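PDB 2C9K: pesticidal crystal protein Cry4Aa from Bacillus thuringiensis, which binds receptors on the midgut epithelial cells of insects and promotes their colloid-osmotic lysis, killing mosquito larvae. Local coordinates for residues Gly24-Leu27 with Ile28-Thr32; Ser44-Trp47 with Ser48-Thr52; Ala179-Tyr182 with Tyr183-Leu186; Ile220-Asn223 with Thr224-Tyr228; Asp238-Ala241 with Leu242-Asn245. All coordinates share one frame; numbering follows the deposited sequence.

All five contacts are local and lie in the N-terminal, helical domain of the toxin. Interactions 1 to 4 sit where helices begin, at 29-37, 46-58, 183-208 and 222-240; interaction 5 lies at the far end of helix 222-240, about 25 Å from interaction 4, centre to centre. Interaction 5 is the buried one, almost wholly apolar. The other four are partly buried: interaction 2 joins an aromatic pair to exposed polar residues, while interactions 3 and 4 carry acidic or amide capping side chains. Helix 140-164 receives side chains from interactions 1, 2, 3 and 5, whereas interaction 4 meets strand 262-267 and helix 279-286.

Interaction 1 of 5, residues Gly24-Leu27 with Ile28-Thr32; sequences GLAL and IGFGT
Ala-26 and Phe-30 make the apolar part of the contact: the methyl CB of Ala-26 lies 3.4 Å from Phe-30 CD1, with CE1 beside it, so the CD1-CE1 side of the phenyl ring lies against the alanine methyl. The ring reaches back because Phe-30 CG sits beside its own backbone N (chi1 -88°). A second apolar pair is looser. Leu-27 CG and Ile-28 CD1 are 4.1 Å apart, the two side chains crossing at a slant; Ile-28 CD1 is folded back until it also lies 3.7 Å from Leu-27 O.

The polar part is backbone alone. Phe-30 N donates to Ala-26 O at 2.8 Å, a bond whose exact geometry is less certain because the carbonyl oxygen is modelled too near a neighbouring atom. Gly-29 N approaches Leu-25 O at 3.0 Å.

Beyond the turn, Ala-26 touches Tyr-84 and Leu-88 of helix 77-89, and Phe-30 reaches Ile-81 of that helix and Leu-149 and Val-153 of helix 140-164. Leu-25 touches Lys-159 further along helix 140-164, and Phe-17 and Tyr-246 in loops. Ala-26 and Phe-30 thus enter the bundle while Ile-28 stays exposed, at the start of helix 29-37 in the helical bundle formed by the N-terminal domain of delta-endotoxins.

Interaction 2 of 5, residues Ser44-Trp47 with Ser48-Thr52; sequences SNTW and SDFIT
Phe-50 offers one face of its ring to both Thr-46 and Trp-47. Thr-46 CG2 stands over that face, 3.9 Å from the ring centroid and 24° off the normal, a CH-pi contact; the six-membered ring of Trp-47 turns its edge to the same face in an offset edge-to-face pair, centroids 5.5 Å apart and planes at 82°. The threonine methyl also lies over one face of the indole and so fills the corner between the two rings. This is the first turn of helix 46-58 in the N-terminal bundle, where spacings of three and four residues bring these groups together. The rings point into the bundle: Trp-47 meets Leu-74 of helix 64-74, and both aromatics touch Ser-142 of helix 140-164.

The methyl takes this place because it lies anti to the backbone N, while OG1 (chi1 -59°) sits beside that N and bonds to Leu-37 O. Backbone bonds hold the turn in step: Asp-49 N to Asn-45 O at 2.9 Å, Phe-50 N to Thr-46 O at 2.9 Å and Ile-51 N to Trp-47 O at 2.8 Å. One carbonyl further on, Ser-48 O accepts from Thr-52 N and also from Thr-52 OG1, whose hydroxyl donates at 2.9 Å from above the carbonyl plane.

Interaction 3 of 5, residues Ala179-Tyr182 with Tyr183-Leu186; sequences AIDY and YPVL
Leu-186 N donates to Tyr-182 O at 2.7 Å, and this bond closes the first turn as the chain leaves its extended approach and winds into helix 183-208.

Asp-181 supplies the polar side chain of the contact. With CG anti to the backbone N (chi1 170°), its carboxylate swings forward over the start of the helix. OD1 accepts from Tyr-183 N in a weak capping bond, long at 3.4 Å but fairly straight at 160°. OD2 lies against the proline ring, 3.1 Å from Pro-184 CD and 3.5 Å from Pro-184 CG; the aspartate and proline side chains cross at about a right angle. Asp-181 runs beside Tyr-183 instead, with OD1 3.6 Å from Tyr-183 CB and the carboxylate and phenol planes 40° apart.

The two tyrosines diverge. Tyr-182 is buried, its ring packed on Ile-107 and Gln-108 of helix 103-123 and on Leu-154 and Ala-157 of helix 140-164. Tyr-183 leads away from the turn and hydrogen-bonds through OH to Asp-247, and Leu-186 CD2 lies in plane at its ring edge.

Pro-184 suits a first turn, since its missing N-H would have found no helical acceptor there. The carboxylate of Asp-181, exposed and next to the positive end of the helix dipole, probably stays ionised and would give that end a modest electrostatic stabilisation rather than a firm bond.

Interaction 4 of 5, residues Ile220-Asn223 with Thr224-Tyr228; sequences INWN and TYNTY
Trp-222 and Asn-226 form the buried, closely stacked side. Asn-226 CB sits over one face of the indole, 4.1 Å from the centroid of the six-membered ring of Trp-222 and 12° off its normal, a CH-pi contact. The amide runs alongside the ring with the two planes only 10° apart, and Asn-226 CG is 4.1 Å from Trp-222 CZ2. Their polar ends are occupied elsewhere: Trp-222 NE1 bonds to Glu-283 of helix 279-286, Asn-226 OD1 to Arg-229 and Asn-226 ND2 to Tyr-264 O.

The partly exposed side is looser between side chains. Asn-223 ND2 comes no nearer to Thr-227 OG1 than 3.7 Å, although Asn-223 O holds Thr-227 N at 2.8 Å.

The cap stands apart from both. Asn-221, the N-cap of helix 222-240, has its CG anti to the backbone N (chi1 -169°), which brings OD1 round to Thr-224 N at 3.0 Å, the donor lying above the amide plane. The same N-H makes a weak bond to Asn-221 O, which takes a better one from Tyr-225 N at 3.1 Å.

Asn-221 ND2 binds Asp-213, so both ends of this amide are engaged, which should fix its rotation. The cap satisfies a first-turn N-H without a full charge, while the buried amide of Asn-226, gripped at both ends, is held flat against the indole.

Interaction 5 of 5, residues Asp238-Ala241 with Leu242-Asn245; sequences DLVA and LFPN
Phe-243 folds back over the last turn of helix 222-240, onto Leu-239 and Val-240. Its CB starts 3.5 Å from Val-240 O, and with CG beside the backbone N (chi1 -76°) the ring turns toward the preceding turn rather than onward along the chain. CG itself faces the carbonyl oxygens of Val-240 and Leu-239. The two ring flanks then meet different residues. On one, CD1 of Phe-243 lies 3.7 Å from Val-240 CA and CE1 4.1 Å from Val-240 CG2. On the other, CD2 of Phe-243 comes to 3.4 Å from Leu-239 O and CE2 to 4.2 Å from Leu-239 CG. At the tip, CZ is still near Leu-239 O. Val-240 CA and Leu-239 O both stand over one face of the Phe-243 ring, the former in a CH-pi contact.

In the helical bundle of the toxin's N-terminal domain, this is where the chain leaves helix 222-240 and runs on toward strand 255-256. The bonds here reach back three residues: Leu-242 N donates to Leu-239 O at 3.2 Å, and Phe-243 N weakly to Val-240 O at 3.3 Å. Asn-245 N repeats the spacing with Leu-242 O, in a 3-10 segment. Pro-244 brings no N-H, and its CD instead rests beside Ala-241 O.

Leu-242 packs toward helix 5-16, its CG near Asp-238 O and its side chain on Val-13 and Leu-14. Phe-243 itself touches Asn-148 and Leu-151 of helix 140-164 and Thr-194 of helix 183-208. Asp-238 OD2 forms a salt bridge with Arg-261.

Interaction 1 of 5, residues Gly24-Leu27 with Ile28-Thr32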
loop_
_atom_site.group_PDB
_atom_site.type_symbol
_atom_site.label_atom_id
_atom_site.label_comp_id
_atom_site.label_asym_id
_atom_site.label_seq_id
_atom_site.Cartn_x
_atom_site.Cartn_y
_atom_site.Cartn_z
ATOM N N GLY A 24 -15.414 19.345 0.108
ATOM C CA GLY A 24 -14.606 18.153 -0.083
ATOM C C GLY A 24 -13.503 17.939 0.937
ATOM O O GLY A 24 -13.555 18.464 2.051
ATOM N N LEU A 25 -12.500 17.159 0.541
ATOM C CA LEU A 25 -11.362 16.845 1.400
ATOM C C LEU A 25 -10.389 18.014 1.504
ATOM O O LEU A 25 -9.282 17.859 2.016
ATOM C CB LEU A 25 -10.608 15.616 0.864
ATOM C CG LEU A 25 -11.233 14.216 0.914
ATOM C CD1 LEU A 25 -12.486 14.154 0.056
ATOM C CD2 LEU A 25 -10.206 13.203 0.424
ATOM N N ALA A 26 -10.806 19.180 1.018
ATOM C CA ALA A 26 -9.966 20.375 1.046
ATOM C C ALA A 26 -9.895 21.041 2.423
ATOM O O ALA A 26 -8.854 21.025 3.075
ATOM C CB ALA A 26 -10.460 21.377 0.006
ATOM N N LEU A 27 -11.008 21.619 2.860
ATOM C CA LEU A 27 -11.083 22.308 4.146
ATOM C C LEU A 27 -10.400 21.600 5.322
ATOM O O LEU A 27 -9.787 22.245 6.174
ATOM C CB LEU A 27 -12.548 22.563 4.503
ATOM C CG LEU A 27 -12.819 23.273 5.831
ATOM C CD1 LEU A 27 -12.327 24.717 5.767
ATOM C CD2 LEU A 27 -14.306 23.223 6.125
ATOM N N ILE A 28 -10.512 20.279 5.372
ATOM C CA ILE A 28 -9.927 19.507 6.459
ATOM C C ILE A 28 -8.630 18.815 6.065
ATOM O O ILE A 28 -7.610 18.975 6.737
ATOM C CB ILE A 28 -10.921 18.448 6.966
ATOM C CG1 ILE A 28 -12.190 19.142 7.467
ATOM C CG2 ILE A 28 -10.279 17.593 8.051
ATOM C CD1 ILE A 28 -11.929 20.288 8.430
ATOM N N GLY A 29 -8.678 18.033 4.989
ATOM C CA GLY A 29 -7.488 17.342 4.523
ATOM C C GLY A 29 -6.338 18.315 4.334
ATOM O O GLY A 29 -5.180 17.976 4.567
ATOM N N PHE A 30 -6.657 19.533 3.908
ATOM C CA PHE A 30 -5.636 20.547 3.711
ATOM C C PHE A 30 -5.088 21.001 5.045
ATOM O O PHE A 30 -3.902 21.298 5.162
ATOM C CB PHE A 30 -6.207 21.737 2.956
ATOM C CG PHE A 30 -6.128 21.596 1.471
ATOM C CD1 PHE A 30 -7.156 22.052 0.661
ATOM C CD2 PHE A 30 -5.004 21.029 0.874
ATOM C CE1 PHE A 30 -7.067 21.949 -0.720
ATOM C CE2 PHE A 30 -4.903 20.921 -0.507
ATOM C CZ PHE A 30 -5.934 21.380 -1.309
ATOM N N GLY A 31 -5.953 21.051 6.053
ATOM C CA GLY A 31 -5.519 21.470 7.374
ATOM C C GLY A 31 -4.336 20.642 7.838
ATOM O O GLY A 31 -3.566 21.065 8.709
ATOM N N THR A 32 -4.188 19.459 7.245
ATOM C CA THR A 32 -3.100 18.555 7.587
ATOM C C THR A 32 -2.018 18.536 6.521
ATOM O O THR A 32 -0.831 18.649 6.824
ATOM C CB THR A 32 -3.607 17.126 7.754
ATOM O OG1 THR A 32 -4.549 17.082 8.832
ATOM C CG2 THR A 32 -2.443 16.178 8.043
#

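Interaction 2 of 5, residues Ser44-Trp47 with Ser48-Thr52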
loop_
_atom_site.group_PDB
_atom_site.type_symbol
_atom_site.label_atom_id
_atom_site.label_comp_id
_atom_site.label_asym_id
_atom_site.label_seq_id
_atom_site.Cartn_x
_atom_site.Cartn_y
_atom_site.Cartn_z
ATOM N N SER A 44 10.351 25.727 2.182
ATOM C CA SER A 44 10.608 24.454 2.842
ATOM C C SER A 44 11.615 23.639 2.030
ATOM O O SER A 44 12.031 24.045 0.945
ATOM C CB SER A 44 9.304 23.659 2.970
ATOM O OG SER A 44 8.257 24.440 3.525
ATOM N N ASN A 45 11.999 22.486 2.565
ATOM C CA ASN A 45 12.936 21.599 1.885
ATOM C C ASN A 45 12.342 20.202 1.749
ATOM O O ASN A 45 13.068 19.218 1.612
ATOM C CB ASN A 45 14.250 21.525 2.654
ATOM C CG ASN A 45 14.902 22.878 2.808
ATOM O OD1 ASN A 45 15.159 23.574 1.824
ATOM N ND2 ASN A 45 15.174 23.261 4.048
ATOM N N THR A 46 11.015 20.134 1.781
ATOM C CA THR A 46 10.305 18.870 1.670
ATOM C C THR A 46 10.643 18.141 0.368
ATOM O O THR A 46 11.015 16.964 0.394
ATOM C CB THR A 46 8.773 19.091 1.764
ATOM O OG1 THR A 46 8.457 19.722 3.011
ATOM C CG2 THR A 46 8.030 17.763 1.697
ATOM N N TRP A 47 10.530 18.840 -0.759
ATOM C CA TRP A 47 10.827 18.255 -2.064
ATOM C C TRP A 47 12.303 17.874 -2.198
ATOM O O TRP A 47 12.642 16.888 -2.851
ATOM C CB TRP A 47 10.429 19.231 -3.172
ATOM C CG TRP A 47 9.079 19.817 -2.945
ATOM C CD1 TRP A 47 8.752 21.134 -2.979
ATOM C CD2 TRP A 47 7.888 19.117 -2.570
ATOM N NE1 TRP A 47 7.432 21.306 -2.640
ATOM C CE2 TRP A 47 6.877 20.083 -2.386
ATOM C CE3 TRP A 47 7.576 17.763 -2.370
ATOM C CZ2 TRP A 47 5.572 19.744 -2.010
ATOM C CZ3 TRP A 47 6.273 17.423 -1.995
ATOM C CH2 TRP A 47 5.290 18.414 -1.819
ATOM N N SER A 48 13.186 18.657 -1.586
ATOM C CA SER A 48 14.609 18.343 -1.634
ATOM C C SER A 48 14.796 17.025 -0.906
ATOM O O SER A 48 15.413 16.102 -1.432
ATOM C CB SER A 48 15.433 19.424 -0.943
ATOM O OG SER A 48 15.374 20.635 -1.665
ATOM N N ASP A 49 14.255 16.939 0.307
ATOM C CA ASP A 49 14.360 15.720 1.089
ATOM C C ASP A 49 13.801 14.539 0.307
ATOM O O ASP A 49 14.398 13.461 0.289
ATOM C CB ASP A 49 13.612 15.862 2.408
ATOM C CG ASP A 49 14.210 16.924 3.295
ATOM O OD1 ASP A 49 15.441 17.131 3.225
ATOM O OD2 ASP A 49 13.457 17.546 4.075
ATOM N N PHE A 50 12.658 14.738 -0.342
ATOM C CA PHE A 50 12.058 13.664 -1.121
ATOM C C PHE A 50 12.993 13.249 -2.253
ATOM O O PHE A 50 13.217 12.064 -2.476
ATOM C CB PHE A 50 10.700 14.093 -1.703
ATOM C CG PHE A 50 9.575 14.129 -0.694
ATOM C CD1 PHE A 50 8.258 14.262 -1.122
ATOM C CD2 PHE A 50 9.831 14.058 0.676
ATOM C CE1 PHE A 50 7.210 14.325 -0.208
ATOM C CE2 PHE A 50 8.793 14.122 1.605
ATOM C CZ PHE A 50 7.478 14.257 1.163
ATOM N N ILE A 51 13.549 14.230 -2.957
ATOM C CA ILE A 51 14.449 13.949 -4.072
ATOM C C ILE A 51 15.804 13.408 -3.615
ATOM O O ILE A 51 16.316 12.437 -4.169
ATOM C CB ILE A 51 14.677 15.206 -4.943
ATOM C CG1 ILE A 51 13.342 15.734 -5.454
ATOM C CG2 ILE A 51 15.563 14.865 -6.128
ATOM C CD1 ILE A 51 13.484 16.934 -6.343
ATOM N N THR A 52 16.382 14.035 -2.604
ATOM C CA THR A 52 17.666 13.588 -2.104
ATOM C C THR A 52 17.585 12.151 -1.610
ATOM O O THR A 52 18.452 11.335 -1.914
ATOM C CB THR A 52 18.146 14.491 -0.969
ATOM O OG1 THR A 52 18.286 15.826 -1.465
ATOM C CG2 THR A 52 19.478 14.013 -0.425
#

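Interaction 3 of 5, residues Ala179-Tyr182 with Tyr183-Leu186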
loop_
_atom_site.group_PDB
_atom_site.type_symbol
_atom_site.label_atom_id
_atom_site.label_comp_id
_atom_site.label_asym_id
_atom_site.label_seq_id
_atom_site.Cartn_x
_atom_site.Cartn_y
_atom_site.Cartn_z
ATOM N N ALA A 179 -20.280 28.770 -14.259
ATOM C CA ALA A 179 -20.551 27.485 -13.616
ATOM C C ALA A 179 -19.809 26.370 -14.345
ATOM O O ALA A 179 -20.424 25.495 -14.959
ATOM C CB ALA A 179 -22.051 27.202 -13.621
ATOM N N ILE A 180 -18.483 26.413 -14.270
ATOM C CA ILE A 180 -17.636 25.427 -14.927
ATOM C C ILE A 180 -17.891 24.003 -14.427
ATOM O O ILE A 180 -18.272 23.787 -13.274
ATOM C CB ILE A 180 -16.148 25.777 -14.726
ATOM C CG1 ILE A 180 -15.895 27.213 -15.192
ATOM C CG2 ILE A 180 -15.272 24.812 -15.506
ATOM C CD1 ILE A 180 -14.514 27.734 -14.872
ATOM N N ASP A 181 -17.688 23.039 -15.320
ATOM C CA ASP A 181 -17.870 21.625 -15.003
ATOM C C ASP A 181 -16.529 20.899 -15.107
ATOM O O ASP A 181 -16.062 20.594 -16.207
ATOM C CB ASP A 181 -18.880 21.004 -15.964
ATOM C CG ASP A 181 -18.935 19.499 -15.853
ATOM O OD1 ASP A 181 -18.993 18.986 -14.714
ATOM O OD2 ASP A 181 -18.930 18.833 -16.908
ATOM N N TYR A 182 -15.916 20.623 -13.958
ATOM C CA TYR A 182 -14.620 19.958 -13.931
ATOM C C TYR A 182 -14.665 18.434 -13.909
ATOM O O TYR A 182 -13.619 17.799 -13.827
ATOM C CB TYR A 182 -13.810 20.420 -12.721
ATOM C CG TYR A 182 -13.578 21.907 -12.642
ATOM C CD1 TYR A 182 -14.604 22.770 -12.270
ATOM C CD2 TYR A 182 -12.325 22.450 -12.920
ATOM C CE1 TYR A 182 -14.389 24.141 -12.169
ATOM C CE2 TYR A 182 -12.100 23.820 -12.825
ATOM C CZ TYR A 182 -13.137 24.660 -12.446
ATOM O OH TYR A 182 -12.926 26.016 -12.332
ATOM N N TYR A 183 -15.849 17.836 -13.986
ATOM C CA TYR A 183 -15.918 16.378 -13.935
ATOM C C TYR A 183 -15.236 15.649 -15.091
ATOM O O TYR A 183 -14.647 14.594 -14.891
ATOM C CB TYR A 183 -17.362 15.887 -13.809
ATOM C CG TYR A 183 -17.415 14.411 -13.494
ATOM C CD1 TYR A 183 -16.665 13.886 -12.443
ATOM C CD2 TYR A 183 -18.173 13.530 -14.267
ATOM C CE1 TYR A 183 -16.661 12.524 -12.171
ATOM C CE2 TYR A 183 -18.176 12.165 -13.999
ATOM C CZ TYR A 183 -17.414 11.675 -12.951
ATOM O OH TYR A 183 -17.391 10.336 -12.681
ATOM N N PRO A 184 -15.331 16.180 -16.318
ATOM C CA PRO A 184 -14.656 15.455 -17.395
ATOM C C PRO A 184 -13.144 15.552 -17.191
ATOM O O PRO A 184 -12.392 14.646 -17.540
ATOM C CB PRO A 184 -15.127 16.189 -18.643
ATOM C CG PRO A 184 -16.504 16.643 -18.257
ATOM C CD PRO A 184 -16.267 17.176 -16.869
ATOM N N VAL A 185 -12.715 16.661 -16.603
ATOM C CA VAL A 185 -11.299 16.907 -16.338
ATOM C C VAL A 185 -10.792 16.141 -15.112
ATOM O O VAL A 185 -9.642 15.688 -15.090
ATOM C CB VAL A 185 -11.035 18.413 -16.117
ATOM C CG1 VAL A 185 -9.579 18.649 -15.785
ATOM C CG2 VAL A 185 -11.427 19.185 -17.350
ATOM N N LEU A 186 -11.645 16.019 -14.092
ATOM C CA LEU A 186 -11.294 15.313 -12.862
ATOM C C LEU A 186 -10.919 13.902 -13.244
ATOM O O LEU A 186 -9.888 13.368 -12.830
ATOM C CB LEU A 186 -12.493 15.282 -11.916
ATOM C CG LEU A 186 -12.403 14.384 -10.681
ATOM C CD1 LEU A 186 -11.199 14.762 -9.846
ATOM C CD2 LEU A 186 -13.683 14.520 -9.872
#

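Interaction 4 of 5, residues Ile220-Asn223 with Thr224-Tyr228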
loop_
_atom_site.group_PDB
_atom_site.type_symbol
_atom_site.label_atom_id
_atom_site.label_comp_id
_atom_site.label_asym_id
_atom_site.label_seq_id
_atom_site.Cartn_x
_atom_site.Cartn_y
_atom_site.Cartn_z
ATOM N N ILE A 220 23.231 -7.224 -10.158
ATOM C CA ILE A 220 22.124 -6.294 -10.010
ATOM C C ILE A 220 21.969 -6.269 -8.502
ATOM O O ILE A 220 22.138 -7.307 -7.860
ATOM C CB ILE A 220 20.821 -6.853 -10.613
ATOM C CG1 ILE A 220 21.017 -7.143 -12.100
ATOM C CG2 ILE A 220 19.678 -5.860 -10.396
ATOM C CD1 ILE A 220 21.385 -5.922 -12.921
ATOM N N ASN A 221 21.665 -5.109 -7.925
ATOM C CA ASN A 221 21.508 -5.031 -6.474
ATOM C C ASN A 221 20.054 -5.143 -6.014
ATOM O O ASN A 221 19.295 -4.168 -6.070
ATOM C CB ASN A 221 22.097 -3.735 -5.937
ATOM C CG ASN A 221 22.202 -3.742 -4.429
ATOM O OD1 ASN A 221 21.265 -4.134 -3.738
ATOM N ND2 ASN A 221 23.344 -3.307 -3.910
ATOM N N TRP A 222 19.681 -6.331 -5.543
ATOM C CA TRP A 222 18.325 -6.602 -5.066
ATOM C C TRP A 222 17.862 -5.743 -3.878
ATOM O O TRP A 222 16.699 -5.341 -3.820
ATOM C CB TRP A 222 18.190 -8.080 -4.688
ATOM C CG TRP A 222 16.854 -8.415 -4.120
ATOM C CD1 TRP A 222 15.723 -8.740 -4.808
ATOM C CD2 TRP A 222 16.490 -8.385 -2.744
ATOM N NE1 TRP A 222 14.673 -8.912 -3.945
ATOM C CE2 TRP A 222 15.117 -8.700 -2.668
ATOM C CE3 TRP A 222 17.190 -8.116 -1.563
ATOM C CZ2 TRP A 222 14.431 -8.754 -1.459
ATOM C CZ3 TRP A 222 16.505 -8.171 -0.363
ATOM C CH2 TRP A 222 15.140 -8.489 -0.322
ATOM N N ASN A 223 18.754 -5.465 -2.930
ATOM C CA ASN A 223 18.377 -4.663 -1.765
ATOM C C ASN A 223 18.016 -3.247 -2.188
ATOM O O ASN A 223 17.136 -2.607 -1.610
ATOM C CB ASN A 223 19.513 -4.611 -0.736
ATOM C CG ASN A 223 19.040 -4.111 0.621
ATOM O OD1 ASN A 223 19.841 -3.825 1.504
ATOM N ND2 ASN A 223 17.725 -4.014 0.794
ATOM N N THR A 224 18.710 -2.755 -3.205
ATOM C CA THR A 224 18.454 -1.413 -3.709
ATOM C C THR A 224 17.086 -1.416 -4.381
ATOM O O THR A 224 16.304 -0.490 -4.244
ATOM C CB THR A 224 19.548 -1.007 -4.717
ATOM O OG1 THR A 224 20.808 -0.928 -4.035
ATOM C CG2 THR A 224 19.214 0.327 -5.362
ATOM N N TYR A 225 16.816 -2.493 -5.099
ATOM C CA TYR A 225 15.566 -2.672 -5.803
ATOM C C TYR A 225 14.454 -2.691 -4.764
ATOM O O TYR A 225 13.433 -2.023 -4.903
ATOM C CB TYR A 225 15.610 -4.006 -6.562
ATOM C CG TYR A 225 14.375 -4.310 -7.372
ATOM C CD1 TYR A 225 14.300 -3.983 -8.725
ATOM C CD2 TYR A 225 13.265 -4.894 -6.778
ATOM C CE1 TYR A 225 13.149 -4.232 -9.462
ATOM C CE2 TYR A 225 12.115 -5.142 -7.502
ATOM C CZ TYR A 225 12.063 -4.812 -8.840
ATOM O OH TYR A 225 10.919 -5.087 -9.545
ATOM N N ASN A 226 14.667 -3.456 -3.705
ATOM C CA ASN A 226 13.667 -3.577 -2.660
ATOM C C ASN A 226 13.432 -2.276 -1.883
ATOM O O ASN A 226 12.294 -1.950 -1.546
ATOM C CB ASN A 226 14.067 -4.702 -1.705
ATOM C CG ASN A 226 13.020 -4.966 -0.655
ATOM O OD1 ASN A 226 11.932 -5.465 -0.956
ATOM N ND2 ASN A 226 13.335 -4.625 0.593
ATOM N N THR A 227 14.497 -1.532 -1.599
ATOM C CA THR A 227 14.353 -0.288 -0.856
ATOM C C THR A 227 13.522 0.709 -1.656
ATOM O O THR A 227 12.586 1.323 -1.141
ATOM C CB THR A 227 15.730 0.337 -0.535
ATOM O OG1 THR A 227 16.496 -0.582 0.248
ATOM C CG2 THR A 227 15.567 1.624 0.249
ATOM N N TYR A 228 13.871 0.863 -2.924
ATOM C CA TYR A 228 13.163 1.784 -3.795
ATOM C C TYR A 228 11.664 1.461 -3.848
ATOM O O TYR A 228 10.827 2.364 -3.941
ATOM C CB TYR A 228 13.756 1.717 -5.194
ATOM C CG TYR A 228 13.007 2.548 -6.188
ATOM C CD1 TYR A 228 13.090 3.939 -6.177
ATOM C CD2 TYR A 228 12.203 1.944 -7.147
ATOM C CE1 TYR A 228 12.396 4.701 -7.100
ATOM C CE2 TYR A 228 11.504 2.698 -8.073
ATOM C CZ TYR A 228 11.604 4.071 -8.050
ATOM O OH TYR A 228 10.917 4.795 -9.001
#

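Interaction 5 of 5, residues Asp238-Ala241 with Leu242-Asn245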
loop_
_atom_site.group_PDB
_atom_site.type_symbol
_atom_site.label_atom_id
_atom_site.label_comp_id
_atom_site.label_asym_id
_atom_site.label_seq_id
_atom_site.Cartn_x
_atom_site.Cartn_y
_atom_site.Cartn_z
ATOM N N ASP A 238 0.780 3.952 -2.857
ATOM C CA ASP A 238 -0.281 3.981 -1.848
ATOM C C ASP A 238 -1.195 5.154 -2.119
ATOM O O ASP A 238 -2.415 5.049 -1.989
ATOM C CB ASP A 238 0.292 4.092 -0.424
ATOM C CG ASP A 238 0.782 2.751 0.119
ATOM O OD1 ASP A 238 0.507 1.709 -0.514
ATOM O OD2 ASP A 238 1.435 2.737 1.186
ATOM N N LEU A 239 -0.602 6.269 -2.516
ATOM C CA LEU A 239 -1.368 7.467 -2.812
ATOM C C LEU A 239 -2.148 7.270 -4.121
ATOM O O LEU A 239 -3.323 7.619 -4.212
ATOM C CB LEU A 239 -0.413 8.657 -2.900
ATOM C CG LEU A 239 -0.968 10.076 -2.786
ATOM C CD1 LEU A 239 -1.921 10.204 -1.587
ATOM C CD2 LEU A 239 0.224 11.037 -2.658
ATOM N N VAL A 240 -1.502 6.679 -5.119
ATOM C CA VAL A 240 -2.133 6.424 -6.408
ATOM C C VAL A 240 -3.313 5.449 -6.319
ATOM O O VAL A 240 -4.259 5.535 -7.103
ATOM C CB VAL A 240 -1.102 5.865 -7.414
ATOM C CG1 VAL A 240 -1.764 5.591 -8.766
ATOM C CG2 VAL A 240 0.050 6.846 -7.563
ATOM N N ALA A 241 -3.254 4.514 -5.375
ATOM C CA ALA A 241 -4.328 3.533 -5.200
ATOM C C ALA A 241 -5.634 4.156 -4.682
ATOM O O ALA A 241 -6.710 3.580 -4.838
ATOM C CB ALA A 241 -3.871 2.428 -4.260
ATOM N N LEU A 242 -5.543 5.334 -4.073
ATOM C CA LEU A 242 -6.729 6.003 -3.546
ATOM C C LEU A 242 -7.343 7.010 -4.529
ATOM O O LEU A 242 -8.487 7.442 -4.351
ATOM C CB LEU A 242 -6.384 6.719 -2.240
ATOM C CG LEU A 242 -5.721 5.833 -1.190
ATOM C CD1 LEU A 242 -5.234 6.689 -0.021
ATOM C CD2 LEU A 242 -6.708 4.775 -0.722
ATOM N N PHE A 243 -6.582 7.376 -5.561
ATOM C CA PHE A 243 -7.045 8.349 -6.555
ATOM C C PHE A 243 -8.443 8.081 -7.120
ATOM O O PHE A 243 -9.230 9.012 -7.334
ATOM C CB PHE A 243 -6.036 8.436 -7.703
ATOM C CG PHE A 243 -4.785 9.224 -7.371
ATOM C CD1 PHE A 243 -3.687 9.201 -8.231
ATOM C CD2 PHE A 243 -4.720 10.015 -6.229
ATOM C CE1 PHE A 243 -2.552 9.951 -7.960
ATOM C CE2 PHE A 243 -3.584 10.769 -5.951
ATOM C CZ PHE A 243 -2.499 10.738 -6.817
ATOM N N PRO A 244 -8.779 6.804 -7.361
ATOM C CA PRO A 244 -10.101 6.492 -7.906
ATOM C C PRO A 244 -11.223 6.952 -7.004
ATOM O O PRO A 244 -12.347 7.113 -7.445
ATOM C CB PRO A 244 -10.062 4.974 -8.051
ATOM C CG PRO A 244 -8.611 4.699 -8.296
ATOM C CD PRO A 244 -7.958 5.587 -7.267
ATOM N N ASN A 245 -10.916 7.151 -5.732
ATOM C CA ASN A 245 -11.926 7.598 -4.780
ATOM C C ASN A 245 -12.300 9.045 -5.073
ATOM O O ASN A 245 -13.362 9.515 -4.666
ATOM C CB ASN A 245 -11.397 7.485 -3.349
ATOM C CG ASN A 245 -11.027 6.059 -2.966
ATOM O OD1 ASN A 245 -10.553 5.811 -1.855
ATOM N ND2 ASN A 245 -11.242 5.114 -3.881
#